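PDB 3MDP: cyclic nucleotide-binding domain (CNMP-BD) protein from Geobacter metallireducens, which probably senses a cyclic nucleotide through a double-stranded beta-helix domain and may act as a DNA-binding transcription factor. Local coordinates for residues 27-32 against 108-113; 48-53 against 86-91. One frame throughout, in Å; residues are numbered along the deposited sequence. Where two conformers were deposited one is given.

Contact 1: 27-32 against 108-113; sequences LISEEK and VDINGA. With EDO (1,2-ethanediol), chain C.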
ATOM      1  N   LEU A  27     -17.962  13.511  -7.982  1.00 14.31           N
ATOM      2  CA  LEU A  27     -18.944  13.191  -8.980  1.00 13.69           C
ATOM      3  C   LEU A  27     -19.247  11.689  -9.011  1.00 13.63           C
ATOM      4  O   LEU A  27     -20.384  11.296  -9.290  1.00 13.77           O
ATOM      5  CB  LEU A  27     -18.433  13.664 -10.349  1.00 15.43           C
ATOM      6  CG  LEU A  27     -19.417  13.905 -11.462  1.00 21.98           C
ATOM      7  CD1 LEU A  27     -20.531  14.893 -11.039  1.00 21.63           C
ATOM      8  CD2 LEU A  27     -18.612  14.431 -12.671  1.00 22.45           C
ATOM      9  N   ILE A  28     -18.235  10.861  -8.724  1.00 10.78           N
ATOM     10  CA  ILE A  28     -18.396   9.400  -8.726  1.00 13.70           C
ATOM     11  C   ILE A  28     -18.522   8.817  -7.297  1.00 14.20           C
ATOM     12  O   ILE A  28     -18.262   7.636  -7.049  1.00 15.43           O
ATOM     13  CB  ILE A  28     -17.223   8.709  -9.517  1.00 14.55           C
ATOM     14  CG1 ILE A  28     -15.850   9.055  -8.872  1.00 17.21           C
ATOM     15  CG2 ILE A  28     -17.332   9.070 -10.983  1.00 16.60           C
ATOM     16  CD1 ILE A  28     -14.797   8.027  -9.078  1.00 18.87           C
ATOM     17  N   SER A  29     -18.938   9.650  -6.361  1.00 15.25           N
ATOM     18  CA  SER A  29     -19.033   9.232  -4.960  1.00 16.35           C
ATOM     19  C   SER A  29     -20.431   9.467  -4.458  1.00 15.71           C
ATOM     20  O   SER A  29     -21.132  10.369  -4.921  1.00 11.84           O
ATOM     21  CB  SER A  29     -18.051  10.006  -4.078  1.00 17.17           C
ATOM     22  OG  SER A  29     -16.705   9.793  -4.451  1.00 18.93           O
ATOM     23  N   GLU A  30     -20.816   8.709  -3.446  1.00 14.80           N
ATOM     24  CA  GLU A  30     -22.114   8.877  -2.849  1.00 16.11           C
ATOM     25  C   GLU A  30     -22.009   8.522  -1.375  1.00 15.49           C
ATOM     26  O   GLU A  30     -21.274   7.609  -1.010  1.00 12.46           O
ATOM     27  CB  GLU A  30     -23.058   7.957  -3.606  1.00 20.47           C
ATOM     28  CG  GLU A  30     -24.307   7.599  -2.936  1.00 29.75           C
ATOM     29  CD  GLU A  30     -25.194   6.772  -3.863  1.00 36.70           C
ATOM     30  OE1 GLU A  30     -24.657   5.925  -4.621  1.00 40.19           O
ATOM     31  OE2 GLU A  30     -26.418   6.983  -3.831  1.00 40.87           O
ATOM     32  N   GLU A  31     -22.700   9.277  -0.533  1.00 13.70           N
ATOM     33  CA  GLU A  31     -22.731   8.998   0.882  1.00 17.14           C
ATOM     34  C   GLU A  31     -23.675   7.813   1.047  1.00 18.23           C
ATOM     35  O   GLU A  31     -24.725   7.765   0.396  1.00 18.77           O
ATOM     36  CB  GLU A  31     -23.166  10.231   1.678  1.00 19.42           C
ATOM     37  CG  GLU A  31     -22.914  10.074   3.176  1.00 26.93           C
ATOM     38  CD  GLU A  31     -22.935  11.387   3.966  1.00 33.49           C
ATOM     39  OE1 GLU A  31     -22.572  12.472   3.421  1.00 35.52           O
ATOM     40  OE2 GLU A  31     -23.299  11.296   5.159  1.00 35.53           O
ATOM     41  N   LYS A  32     -23.250   6.816   1.825  0.60 15.92           N
ATOM     42  CA  LYS A  32     -24.063   5.623   2.073  0.60 17.16           C
ATOM     43  C   LYS A  32     -24.048   5.299   3.569  0.60 15.93           C
ATOM     44  O   LYS A  32     -23.091   5.644   4.265  0.60  7.65           O
ATOM     45  CB  LYS A  32     -23.520   4.424   1.293  0.60 18.13           C
ATOM     46  CG  LYS A  32     -23.797   4.462  -0.207  0.60 19.96           C
ATOM     47  CD  LYS A  32     -23.742   3.071  -0.799  0.60 22.76           C
ATOM     48  CE  LYS A  32     -24.278   3.054  -2.237  0.60 26.09           C
ATOM     49  NZ  LYS A  32     -23.404   3.765  -3.174  0.60 26.21           N
ATOM     50  N   VAL A 108     -18.328   7.471   2.588  1.00 13.72           N
ATOM     51  CA  VAL A 108     -18.260   7.894   1.227  1.00 12.89           C
ATOM     52  C   VAL A 108     -17.932   6.657   0.390  1.00 12.88           C
ATOM     53  O   VAL A 108     -16.882   6.014   0.585  1.00 13.21           O
ATOM     54  CB  VAL A 108     -17.171   8.944   0.973  1.00 12.57           C
ATOM     55  CG1 VAL A 108     -17.289   9.378  -0.492  1.00 13.00           C
ATOM     56  CG2 VAL A 108     -17.380  10.164   1.912  1.00 11.96           C
ATOM     57  N   ASP A 109     -18.849   6.326  -0.514  1.00 12.16           N
ATOM     58  CA  ASP A 109     -18.719   5.184  -1.428  1.00 13.83           C
ATOM     59  C   ASP A 109     -18.303   5.700  -2.814  1.00 12.83           C
ATOM     60  O   ASP A 109     -19.039   6.431  -3.477  1.00 15.46           O
ATOM     61  CB  ASP A 109     -20.068   4.448  -1.472  1.00 15.08           C
ATOM     62  CG  ASP A 109     -20.078   3.208  -2.370  1.00 22.53           C
ATOM     63  OD1 ASP A 109     -19.037   2.821  -2.903  1.00 23.74           O
ATOM     64  OD2 ASP A 109     -21.184   2.639  -2.561  1.00 27.25           O
ATOM     65  N   ILE A 110     -17.104   5.328  -3.218  1.00 12.68           N
ATOM     66  CA  ILE A 110     -16.489   5.790  -4.450  1.00 13.36           C
ATOM     67  C   ILE A 110     -16.495   4.652  -5.474  1.00 13.92           C
ATOM     68  O   ILE A 110     -16.171   3.508  -5.145  1.00 14.43           O
ATOM     69  CB  ILE A 110     -15.055   6.293  -4.201  1.00 15.17           C
ATOM     70  CG1 ILE A 110     -15.045   7.226  -2.989  1.00 16.13           C
ATOM     71  CG2 ILE A 110     -14.510   6.977  -5.478  1.00 16.30           C
ATOM     72  CD1 ILE A 110     -13.678   7.589  -2.472  1.00 20.21           C
ATOM     73  N   ASN A 111     -16.872   4.983  -6.697  1.00 12.73           N
ATOM     74  CA  ASN A 111     -16.957   4.022  -7.797  1.00 13.71           C
ATOM     75  C   ASN A 111     -15.558   3.584  -8.206  1.00 14.44           C
ATOM     76  O   ASN A 111     -14.797   4.365  -8.789  1.00 14.35           O
ATOM     77  CB  ASN A 111     -17.720   4.644  -8.980  1.00 15.55           C
ATOM     78  CG  ASN A 111     -17.990   3.636 -10.110  1.00 18.02           C
ATOM     79  OD1 ASN A 111     -17.115   2.880 -10.484  1.00 16.75           O
ATOM     80  ND2 ASN A 111     -19.201   3.643 -10.644  1.00 18.43           N
ATOM     81  N   GLY A 112     -15.203   2.350  -7.854  1.00 14.62           N
ATOM     82  CA  GLY A 112     -13.863   1.850  -8.104  1.00 13.97           C
ATOM     83  C   GLY A 112     -13.566   1.648  -9.590  1.00 14.04           C
ATOM     84  O   GLY A 112     -12.453   1.906 -10.034  1.00 12.60           O
ATOM     85  N   ALA A 113     -14.557   1.206 -10.368  1.00 13.98           N
ATOM     86  CA  ALA A 113     -14.359   1.050 -11.814  1.00 13.88           C
ATOM     87  C   ALA A 113     -13.985   2.382 -12.441  1.00 14.12           C
ATOM     88  O   ALA A 113     -13.067   2.455 -13.258  1.00 15.90           O
ATOM     89  CB  ALA A 113     -15.615   0.462 -12.490  1.00 13.95           C
TER
HETATM   90  C1  EDO C 143     -20.388   3.672  -5.895  1.00 41.56           C
HETATM   91  O1  EDO C 143     -20.571   3.300  -7.273  1.00 39.10           O
HETATM   92  C2  EDO C 143     -21.199   4.913  -5.564  1.00 39.05           C
HETATM   93  O2  EDO C 143     -20.433   6.040  -5.952  1.00 37.23           O

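Contact 2: 48-53 against 86-91; sequences DNLMLL and VSSLIK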
ATOM      1  N   ASP A  48     -15.399  -3.138  -6.618  1.00 11.96           N
ATOM      2  CA  ASP A  48     -15.950  -2.038  -7.380  1.00 13.66           C
ATOM      3  C   ASP A  48     -16.279  -0.799  -6.535  1.00 14.52           C
ATOM      4  O   ASP A  48     -16.803   0.184  -7.075  1.00 13.67           O
ATOM      5  CB  ASP A  48     -17.196  -2.521  -8.149  1.00 15.76           C
ATOM      6  CG  ASP A  48     -16.830  -3.289  -9.424  1.00 18.96           C
ATOM      7  OD1 ASP A  48     -15.729  -3.081  -9.971  1.00 19.28           O
ATOM      8  OD2 ASP A  48     -17.656  -4.086  -9.869  1.00 22.89           O
ATOM      9  N   ASN A  49     -15.942  -0.829  -5.238  1.00 14.52           N
ATOM     10  CA  ASN A  49     -16.239   0.269  -4.305  1.00 15.23           C
ATOM     11  C   ASN A  49     -15.084   0.527  -3.338  1.00 14.86           C
ATOM     12  O   ASN A  49     -14.645  -0.391  -2.629  1.00 14.14           O
ATOM     13  CB  ASN A  49     -17.491  -0.049  -3.495  1.00 15.97           C
ATOM     14  CG  ASN A  49     -18.715  -0.266  -4.375  1.00 20.88           C
ATOM     15  OD1 ASN A  49     -18.926  -1.358  -4.898  1.00 12.48           O
ATOM     16  ND2 ASN A  49     -19.508   0.787  -4.565  1.00 17.01           N
ATOM     17  N   LEU A  50     -14.571   1.762  -3.352  1.00 12.56           N
ATOM     18  CA  LEU A  50     -13.583   2.216  -2.396  1.00 11.68           C
ATOM     19  C   LEU A  50     -14.375   3.066  -1.389  1.00 11.76           C
ATOM     20  O   LEU A  50     -15.219   3.874  -1.784  1.00 11.04           O
ATOM     21  CB  LEU A  50     -12.500   3.023  -3.099  1.00 13.01           C
ATOM     22  CG  LEU A  50     -11.417   3.589  -2.180  1.00 15.90           C
ATOM     23  CD1 LEU A  50     -10.570   2.452  -1.628  1.00 16.74           C
ATOM     24  CD2 LEU A  50     -10.580   4.624  -2.901  1.00 17.64           C
HETATM   25  N   MSE A  51     -14.160   2.833  -0.106  0.70  9.49           N
HETATM   26  CA  MSE A  51     -14.931   3.548   0.911  0.70  9.64           C
HETATM   27  C   MSE A  51     -14.054   4.331   1.870  0.70  8.81           C
HETATM   28  O   MSE A  51     -12.928   3.932   2.165  0.70 10.07           O
HETATM   29  CB  MSE A  51     -15.844   2.587   1.667  0.70 10.38           C
HETATM   30  CG  MSE A  51     -17.008   2.187   0.815  0.70 13.66           C
HETATM   31 SE   MSE A  51     -17.929   0.702   1.591  0.53 12.35          SE
HETATM   32  CE  MSE A  51     -19.305   0.412   0.212  0.70 10.62           C
ATOM     33  N   LEU A  52     -14.560   5.482   2.284  1.00 11.27           N
ATOM     34  CA  LEU A  52     -13.974   6.305   3.360  1.00 12.51           C
ATOM     35  C   LEU A  52     -14.985   6.231   4.509  1.00 11.28           C
ATOM     36  O   LEU A  52     -16.167   6.499   4.314  1.00 10.17           O
ATOM     37  CB  LEU A  52     -13.795   7.772   2.932  1.00 14.14           C
ATOM     38  CG  LEU A  52     -13.495   8.760   4.077  1.00 17.43           C
ATOM     39  CD1 LEU A  52     -12.058   8.593   4.546  1.00 16.56           C
ATOM     40  CD2 LEU A  52     -13.788  10.200   3.609  1.00 15.39           C
ATOM     41  N   LEU A  53     -14.536   5.784   5.669  1.00 11.02           N
ATOM     42  CA  LEU A  53     -15.407   5.685   6.834  1.00 12.00           C
ATOM     43  C   LEU A  53     -15.593   7.052   7.467  1.00 11.41           C
ATOM     44  O   LEU A  53     -14.640   7.689   7.890  1.00 12.36           O
ATOM     45  CB  LEU A  53     -14.835   4.685   7.828  1.00 13.45           C
ATOM     46  CG  LEU A  53     -15.706   4.328   9.027  1.00 15.39           C
ATOM     47  CD1 LEU A  53     -17.096   3.794   8.613  1.00 10.43           C
ATOM     48  CD2 LEU A  53     -14.944   3.355   9.920  1.00  9.12           C
ATOM     49  N   VAL A  86      -9.591  -1.173  -0.355  1.00 11.98           N
ATOM     50  CA  VAL A  86      -8.410  -0.684  -1.080  1.00 13.50           C
ATOM     51  C   VAL A  86      -8.078  -1.494  -2.341  1.00 12.51           C
ATOM     52  O   VAL A  86      -7.471  -0.970  -3.282  1.00 12.89           O
ATOM     53  CB  VAL A  86      -7.141  -0.603  -0.171  1.00 12.96           C
ATOM     54  CG1 VAL A  86      -7.332   0.444   0.916  1.00 14.38           C
ATOM     55  CG2 VAL A  86      -6.780  -1.991   0.443  1.00 13.14           C
ATOM     56  N   SER A  87      -8.485  -2.758  -2.387  1.00 11.96           N
ATOM     57  CA  SER A  87      -8.274  -3.559  -3.617  1.00 12.55           C
ATOM     58  C   SER A  87      -9.036  -3.031  -4.852  1.00 12.62           C
ATOM     59  O   SER A  87      -8.774  -3.476  -5.966  1.00 13.29           O
ATOM     60  CB  SER A  87      -8.596  -5.035  -3.375  1.00 14.15           C
ATOM     61  OG  SER A  87      -7.608  -5.621  -2.551  1.00 14.57           O
ATOM     62  N   SER A  88      -9.944  -2.073  -4.667  0.50 14.64           N
ATOM     63  CA  SER A  88     -10.495  -1.345  -5.820  0.50 14.69           C
ATOM     64  C   SER A  88      -9.397  -0.666  -6.658  0.50 14.19           C
ATOM     65  O   SER A  88      -9.600  -0.388  -7.849  0.50 14.43           O
ATOM     66  CB  SER A  88     -11.572  -0.342  -5.381  0.50 16.07           C
ATOM     67  OG  SER A  88     -11.139   0.465  -4.310  0.50 18.98           O
ATOM     68  N   LEU A  89      -8.230  -0.434  -6.058  1.00 13.58           N
ATOM     69  CA  LEU A  89      -7.091   0.139  -6.775  1.00 13.94           C
ATOM     70  C   LEU A  89      -5.831  -0.758  -6.777  1.00 14.73           C
ATOM     71  O   LEU A  89      -4.778  -0.319  -7.245  1.00 14.65           O
ATOM     72  CB  LEU A  89      -6.723   1.501  -6.184  1.00 16.06           C
ATOM     73  CG  LEU A  89      -7.713   2.656  -6.392  1.00 18.34           C
ATOM     74  CD1 LEU A  89      -7.272   3.903  -5.618  1.00 18.03           C
ATOM     75  CD2 LEU A  89      -7.836   2.935  -7.857  1.00 21.33           C
ATOM     76  N   ILE A  90      -5.929  -1.981  -6.259  1.00 14.97           N
ATOM     77  CA  ILE A  90      -4.792  -2.895  -6.211  1.00 14.39           C
ATOM     78  C   ILE A  90      -5.110  -4.172  -6.990  1.00 13.75           C
ATOM     79  O   ILE A  90      -5.936  -4.981  -6.579  1.00 11.07           O
ATOM     80  CB  ILE A  90      -4.362  -3.267  -4.755  1.00 12.96           C
ATOM     81  CG1 ILE A  90      -4.154  -2.010  -3.874  1.00 14.03           C
ATOM     82  CG2 ILE A  90      -3.058  -4.114  -4.788  1.00  9.89           C
ATOM     83  CD1 ILE A  90      -4.055  -2.294  -2.387  1.00 11.38           C
ATOM     84  N   LYS A  91      -4.446  -4.358  -8.124  1.00 18.17           N
ATOM     85  CA  LYS A  91      -4.528  -5.629  -8.850  1.00 17.09           C
ATOM     86  C   LYS A  91      -4.395  -6.823  -7.929  1.00 18.30           C
ATOM     87  O   LYS A  91      -3.539  -6.830  -7.043  1.00 21.68           O
ATOM     88  CB  LYS A  91      -3.428  -5.729  -9.882  1.00 20.63           C
ATOM     89  CG  LYS A  91      -3.632  -4.853 -11.044  1.00 19.55           C
ATOM     90  CD  LYS A  91      -2.602  -5.139 -12.119  1.00 25.64           C
ATOM     91  CE  LYS A  91      -2.812  -4.221 -13.313  1.00 27.19           C
ATOM     92  NZ  LYS A  91      -1.969  -4.644 -14.476  1.00 32.56           N
TER

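Contact 1: 27-32 against 108-113
S29 lies against I110, E30 against D109 and E31 against V108 in an antiparallel strand pair at the edge of one sheet of the double-stranded beta-helix, the cupin-like fold of cyclic nucleotide-binding domains. E30 and D109 form the hydrogen-bonded pair: D109 N gives to E30 O at 2.8 Å with an N-H...O angle of 166°, and E30 N returns a bond to D109 O at 2.9 Å. Just before strand 29-34, N111 N bonds to I28 O.

The tight side holds S29, V108 and I110. S29 OG rests 3.4 Å from I110 CG1, while its polar partner is the carbonyl O of I25, in the preceding helix 19-27. S29 CB meets V108 CG1. I28 CD1 meets I110 CG2 at 3.8 Å, and the same side chain packs on L115 and M118 of helix 112-121.

On the other face D109 is itself buried; the solvent side is confined to E30, the end of K32 and a 1,2-ethanediol, probably from the crystallisation liquor, whose O2 lies 2.9 Å from both D109 O and I28 O. Nearby, N111, N-cap of helix 112-121, turns OD1 to R114 N. In one of its two conformers K32 bends at its last torsion (chi4 69°), bringing NZ back over two carboxylates. It bonds E30 OE1 at 2.9 Å and probably offsets the like charges. K32 NZ approaches D109 OD2 from above the carboxylate plane, 37° out of it, at 2.6 Å.

Contact 2: 48-53 against 86-91
L50 and S88 carry most of this buried contact, in which strand 49-55 of the double-stranded beta-helix meets the short 3-10 turn at 86-88. A short helical turn following strand 83-84, with succinate bound at its start, is consistent with the phosphate-binding cassette of cyclic nucleotide-binding domains.

Apolar contact comes first. L50 CG stands anti to the backbone N (chi1 178°), which brings CD1 to the turn, 3.8 Å from V86 CA, while CD2 meets L89 CD1 more loosely at 4.3 Å.

A carbon-to-hydroxyl contact is separate from these. In one of the two conformers of S88, its OG lies 3.1 Å from L50 CB and 3.4 Å from L50 CD1.

No hydrogen bond joins the two segments; the polar bonds lie within or beside them. In that same conformer S88 OG, at chi1 49°, sits between its own backbone N and carbonyl carbon and is bonded to G85 O. The turn is closed by L89 N to V86 O at 2.9 Å. V86 N and S87 OG hydrogen-bond to a succinate, probably from the crystallisation liquor, which may mark the pocket.

Among its neighbours, strand 49-55 pairs with strands 105-111 and 83-84, whereas V86, L89 and I90 pack on V137, L129 and V133 of helix 123-139. V86 additionally touches L138 of the second subunit, and R116 of helix 112-121 holds both D48 OD1 and S88 O.

How the contacts relate
Contacts 1 and 2 have centres 10 Å apart and meet across strands 105-111 and 49-55, neighbours in one antiparallel sheet. Two probable hydrogen bonds join them: I110 N lies 2.8 Å from L50 O, between backbones, and D109 OD1 lies 2.7 Å from N49 ND2. D109 therefore turns one carboxylate oxygen to each contact, OD2 to K32 and OD1 to N49. Contact 2 contains succinate-binding V86 and S87, whereas contact 1 is farther off: the D109 side chain is about 9 Å from succinate-binding G85, and the I110 side chain about 10 Å from that of V86. Helix 112-121, capped in contact 1, supplies R116 to contact 2.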